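Local atomic coordinates of stage II sporulation protein E (SpoIIE) (PDB entry 3ZT9), a protein that binds manganese and is probably a PP2C-type phosphatase acting on partner proteins of the bacterial stressosome, a system adapted to control secondary messenger signalling. Residues Y9-E14 and G181-D186; C19-L24 and V36-G41. All blocks are in the same frame, centred on the assembly; numbering follows the deposited sequence.

Interaction 1. Residues Y9-E14 and G181-D186; sequences YTRARE and GRRDDD. With MN (manganese (II) ion), chain C.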
# COMPACT_ATOMS: atom_id res chain seq x y z
N TYR A 9 -6.57 6.02 5.22
CA TYR A 9 -7.97 5.73 5.54
C TYR A 9 -8.21 4.25 5.43
O TYR A 9 -7.75 3.61 4.48
CB TYR A 9 -8.89 6.42 4.54
CG TYR A 9 -10.36 6.07 4.68
CD1 TYR A 9 -11.17 6.77 5.58
CD2 TYR A 9 -10.96 5.08 3.88
CE1 TYR A 9 -12.54 6.47 5.70
CE2 TYR A 9 -12.34 4.79 4.00
CZ TYR A 9 -13.11 5.50 4.90
OH TYR A 9 -14.47 5.21 5.01
N THR A 10 -8.93 3.69 6.38
CA THR A 10 -9.38 2.28 6.23
C THR A 10 -10.85 2.20 6.69
O THR A 10 -11.31 3.05 7.50
CB THR A 10 -8.56 1.25 7.10
OG1 THR A 10 -8.74 1.51 8.49
CG2 THR A 10 -7.05 1.30 6.76
N ARG A 11 -11.56 1.21 6.17
CA ARG A 11 -12.95 1.00 6.55
C ARG A 11 -13.25 -0.48 6.40
O ARG A 11 -13.00 -1.08 5.35
CB ARG A 11 -13.92 1.80 5.64
CG ARG A 11 -15.36 1.74 6.14
CD ARG A 11 -16.33 2.47 5.22
NE ARG A 11 -16.35 1.88 3.88
CZ ARG A 11 -16.75 2.51 2.78
NH1 ARG A 11 -17.17 3.76 2.84
NH2 ARG A 11 -16.73 1.88 1.61
N ALA A 12 -13.80 -1.08 7.45
CA ALA A 12 -14.18 -2.49 7.36
C ALA A 12 -15.34 -2.69 6.39
O ALA A 12 -16.24 -1.86 6.30
CB ALA A 12 -14.58 -3.01 8.73
N ARG A 13 -15.35 -3.86 5.74
CA ARG A 13 -16.52 -4.37 5.07
C ARG A 13 -17.76 -4.19 5.95
O ARG A 13 -17.73 -4.48 7.15
CB ARG A 13 -16.33 -5.88 4.75
CG ARG A 13 -17.60 -6.54 4.13
CD ARG A 13 -17.48 -8.05 4.09
NE ARG A 13 -18.76 -8.67 3.78
CZ ARG A 13 -19.03 -9.32 2.66
NH1 ARG A 13 -18.09 -9.46 1.72
NH2 ARG A 13 -20.22 -9.85 2.47
N GLU A 14 -18.85 -3.75 5.34
CA GLU A 14 -20.11 -3.52 6.05
C GLU A 14 -20.51 -4.72 6.90
O GLU A 14 -20.47 -5.85 6.43
CB GLU A 14 -21.18 -3.26 5.00
CG GLU A 14 -22.52 -2.77 5.44
CD GLU A 14 -23.38 -2.59 4.21
OE1 GLU A 14 -23.08 -3.23 3.17
OE2 GLU A 14 -24.34 -1.81 4.26
N GLY A 181 -14.91 3.66 -2.34
CA GLY A 181 -14.76 2.40 -1.61
C GLY A 181 -15.99 1.52 -1.73
O GLY A 181 -17.10 1.99 -1.58
N ARG A 182 -15.81 0.23 -2.03
CA ARG A 182 -16.96 -0.68 -2.02
C ARG A 182 -17.41 -0.93 -0.60
O ARG A 182 -16.59 -1.02 0.29
CB ARG A 182 -16.58 -2.03 -2.64
CG ARG A 182 -16.07 -1.94 -4.05
CD ARG A 182 -15.65 -3.31 -4.51
NE ARG A 182 -16.79 -4.21 -4.53
CZ ARG A 182 -16.94 -5.20 -5.40
NH1 ARG A 182 -16.01 -5.44 -6.31
NH2 ARG A 182 -18.02 -5.96 -5.35
N ARG A 183 -18.71 -1.10 -0.37
CA ARG A 183 -19.10 -1.37 1.00
C ARG A 183 -19.08 -2.89 1.28
O ARG A 183 -19.03 -3.32 2.44
CB ARG A 183 -20.42 -0.64 1.34
CG ARG A 183 -20.84 -0.70 2.80
CD ARG A 183 -20.17 0.34 3.71
NE ARG A 183 -20.41 1.72 3.30
CZ ARG A 183 -21.62 2.27 3.14
NH1 ARG A 183 -22.72 1.57 3.36
NH2 ARG A 183 -21.72 3.53 2.76
N ASP A 184 -18.98 -3.70 0.22
CA ASP A 184 -18.92 -5.15 0.41
C ASP A 184 -17.49 -5.71 0.56
O ASP A 184 -17.28 -6.92 0.60
CB ASP A 184 -19.71 -5.88 -0.71
CG ASP A 184 -19.04 -5.79 -2.08
OD1 ASP A 184 -18.08 -5.03 -2.24
OD2 ASP A 184 -19.49 -6.47 -3.02
N ASP A 185 -16.51 -4.83 0.73
CA ASP A 185 -15.17 -5.31 1.01
C ASP A 185 -14.54 -4.29 1.92
O ASP A 185 -15.03 -3.15 2.02
CB ASP A 185 -14.33 -5.46 -0.29
CG ASP A 185 -13.07 -6.30 -0.07
OD1 ASP A 185 -13.00 -7.00 0.98
OD2 ASP A 185 -12.14 -6.28 -0.90
N ASP A 186 -13.47 -4.70 2.59
CA ASP A 186 -12.62 -3.76 3.32
C ASP A 186 -11.99 -2.76 2.38
O ASP A 186 -11.73 -3.10 1.23
CB ASP A 186 -11.53 -4.53 4.02
CG ASP A 186 -12.09 -5.56 4.99
OD1 ASP A 186 -12.77 -5.16 5.92
OD2 ASP A 186 -11.84 -6.75 4.81
MN MN C . -10.04 -6.89 -0.71
O HOH W 1 -16.29 -0.84 3.27
O HOH W 2 -18.49 3.99 -0.09
O HOH W 3 -10.80 -8.36 0.78
O HOH W 4 -10.00 -5.22 0.72
O HOH W 5 -10.15 -8.86 -1.75

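Interaction 2. Residues C19-L24 and V36-G41; sequences CGDACL and VGDGIG. With MN (manganese (II) ion), chain B; MN (manganese (II) ion), chain C.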
# COMPACT_ATOMS: atom_id res chain seq x y z
N CYS A 19 -11.38 -4.49 10.42
CA CYS A 19 -11.01 -4.28 9.02
C CYS A 19 -9.95 -5.26 8.58
O CYS A 19 -8.88 -5.34 9.17
CB CYS A 19 -10.53 -2.84 8.81
SG CYS A 19 -10.00 -2.44 7.13
N GLY A 20 -10.23 -6.01 7.52
CA GLY A 20 -9.27 -6.99 7.03
C GLY A 20 -8.11 -6.47 6.21
O GLY A 20 -7.27 -7.25 5.78
N ASP A 21 -8.04 -5.16 5.99
CA ASP A 21 -6.89 -4.54 5.35
C ASP A 21 -6.03 -3.82 6.41
O ASP A 21 -6.50 -3.52 7.50
CB ASP A 21 -7.32 -3.46 4.31
CG ASP A 21 -8.09 -4.00 3.12
OD1 ASP A 21 -8.12 -5.22 2.88
OD2 ASP A 21 -8.65 -3.14 2.39
N ALA A 22 -4.78 -3.52 6.08
CA ALA A 22 -3.92 -2.77 6.98
C ALA A 22 -3.01 -1.81 6.22
O ALA A 22 -2.62 -2.09 5.10
CB ALA A 22 -3.06 -3.73 7.82
N CYS A 23 -2.66 -0.70 6.88
CA CYS A 23 -1.75 0.33 6.33
C CYS A 23 -0.53 0.54 7.23
O CYS A 23 -0.62 0.43 8.46
CB CYS A 23 -2.51 1.67 6.20
SG CYS A 23 -3.82 1.59 4.97
N LEU A 24 0.61 0.88 6.62
CA LEU A 24 1.82 1.26 7.35
C LEU A 24 2.41 2.49 6.68
O LEU A 24 2.50 2.56 5.45
CB LEU A 24 2.87 0.15 7.26
CG LEU A 24 4.24 0.48 7.86
CD1 LEU A 24 4.16 0.56 9.36
CD2 LEU A 24 5.25 -0.57 7.45
N VAL A 36 0.38 -1.22 2.03
CA VAL A 36 -1.01 -1.62 2.28
C VAL A 36 -1.08 -3.13 2.16
O VAL A 36 -0.56 -3.70 1.22
CB VAL A 36 -2.01 -0.97 1.25
CG1 VAL A 36 -3.42 -1.52 1.44
CG2 VAL A 36 -2.02 0.59 1.40
N GLY A 37 -1.78 -3.77 3.08
CA GLY A 37 -1.98 -5.21 2.99
C GLY A 37 -3.47 -5.49 2.98
O GLY A 37 -4.27 -4.73 3.55
N ASP A 38 -3.86 -6.60 2.35
CA ASP A 38 -5.25 -7.00 2.33
C ASP A 38 -5.27 -8.47 2.69
O ASP A 38 -4.83 -9.27 1.90
CB ASP A 38 -5.81 -6.77 0.90
CG ASP A 38 -7.22 -7.29 0.69
OD1 ASP A 38 -7.72 -8.03 1.56
OD2 ASP A 38 -7.84 -6.98 -0.35
N GLY A 39 -5.73 -8.82 3.89
CA GLY A 39 -5.78 -10.23 4.29
C GLY A 39 -6.85 -10.99 3.50
O GLY A 39 -7.93 -10.50 3.26
N ILE A 40 -6.56 -12.22 3.13
CA ILE A 40 -7.51 -12.94 2.30
C ILE A 40 -8.86 -12.99 3.02
O ILE A 40 -8.94 -13.36 4.19
CB ILE A 40 -7.05 -14.37 2.00
CG1 ILE A 40 -5.77 -14.38 1.13
CG2 ILE A 40 -8.20 -15.15 1.31
CD1 ILE A 40 -6.01 -13.99 -0.31
N GLY A 41 -9.93 -12.59 2.32
CA GLY A 41 -11.26 -12.66 2.88
C GLY A 41 -11.51 -11.41 3.69
O GLY A 41 -10.92 -10.36 3.43
MN MN B . -9.38 -9.19 2.29
MN MN C . -10.04 -6.89 -0.71
O HOH W 6 -9.57 -7.44 3.59
O HOH W 4 -10.00 -5.22 0.72
O HOH W 7 -9.31 -10.43 0.36
O HOH W 3 -10.80 -8.36 0.78
O HOH W 5 -10.15 -8.86 -1.75

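Interaction 1. Residues Y9-E14 and G181-D186
Arg13 and Glu14 give the two strong direct hydrogen bonds of this contact, both from the backbone. Arg13 N points at Asp186 OD1, 2.9 Å away, and the bond is nearly straight at 168°. It arrives from above the carboxylate plane, not within it. Asp186 has CG anti to its carbonyl carbon (chi1 -59°), which swings OD1 back toward residues 12 and 13. The same oxygen also accepts a bond from Gly20 N, so two backbone amides grip it. Glu14 N bonds to Arg183 O at 2.9 Å.

The charged side chains meet more loosely. The Arg11 chain is extended as far as CD and bends at chi3. Its NH2 then reaches Gly181 O and Arg182 O, both near the guanidinium plane, in two weak bonds of 3.2 Å each. Arg183 NE sits over the centre of one face of this group, 3.8 Å from Arg11 CZ. The two guanidinium planes stand 87° apart, so Arg183 comes edge-on. Glu14 crosses the bent Arg183 chain obliquely, its CB 3.4 Å from Arg183 CG. The salt bridge from Glu14 OE2 to Arg183 NH1 is long.

Water 1 accepts from Arg11 NE and can donate to Asp185 O; water 2 links Arg11 NH1 to Gly181 O.

Asp185 turns the other way and binds a manganese ion through OD2 at 2.2 Å, with Asp38 and Asp150 completing the protein ligands. Its OD1 takes a bond from metal-bound water 3. Carbonyl oxygens and Glu14 probably offset the charge of the paired arginines. In three of the four direct bonds a side chain meets a backbone group, and this surface contact holds the loop that carries a metal ligand.

Interaction 2. Residues C19-L24 and V36-G41
Asp21 brings OD1 over the carboxylate of Asp38, crossing it at a slant, on the shared face of two antiparallel strands. Asp21 OD1 is 3.1 Å from Asp38 OD1, and the planes are 60° apart. Two carboxylate oxygens this close do not bond to each other; the manganese ions and their waters probably offset the repulsion. Asp38 has CG anti to the backbone N (chi1 174°), and its two oxygens are split between the ions. OD1 binds one manganese at 2.1 Å; OD2 binds the other at 2.2 Å. Asp21 stays in the second shell. Its OD1 accepts from water 6 at 2.7 Å and can accept from water 4 at 2.9 Å, one water on each metal. Its OD2 bonds to Ser149 OG. With an alanine here, the two metal waters and the Ser149 hydroxyl would probably lose this acceptor, and the waters would be freer to shift.

The backbones pair closely. Ala22 and Gly37 form a hydrogen-bonded pair, and Gly39 N adds a bond to Gly20 O at 2.9 Å. Farther along, Cys23 SG touches Val36 CG2. At the strand end Gly39 O, and just beyond it Gly41 O, join Asp38 on the first ion, and water 3 bridges both metals. A hairpin strand ending in an Asp-Gly metal motif, with a water-bridged pair of ions, is characteristic of the PP2C phosphatase active site.

From the N terminus, the end of strand 6-11 and the turn after it, residues 9-14, form the first side of interaction 1. The chain then turns into the hairpin of strands 21-28 and 31-39, where interaction 2 closes a short loop. The second side of interaction 1 comes only at 181-186, after helix 169-180, so the long loop it closes encloses the short one. Interaction 1 lies by the sheet that pairs strands 6-11 and 187-192; interaction 2 lies in the other sheet. The two contacts touch where Thr10 meets Cys23. Asp185 and Asp38 share one manganese ion, tying the two sheets together at the metal site.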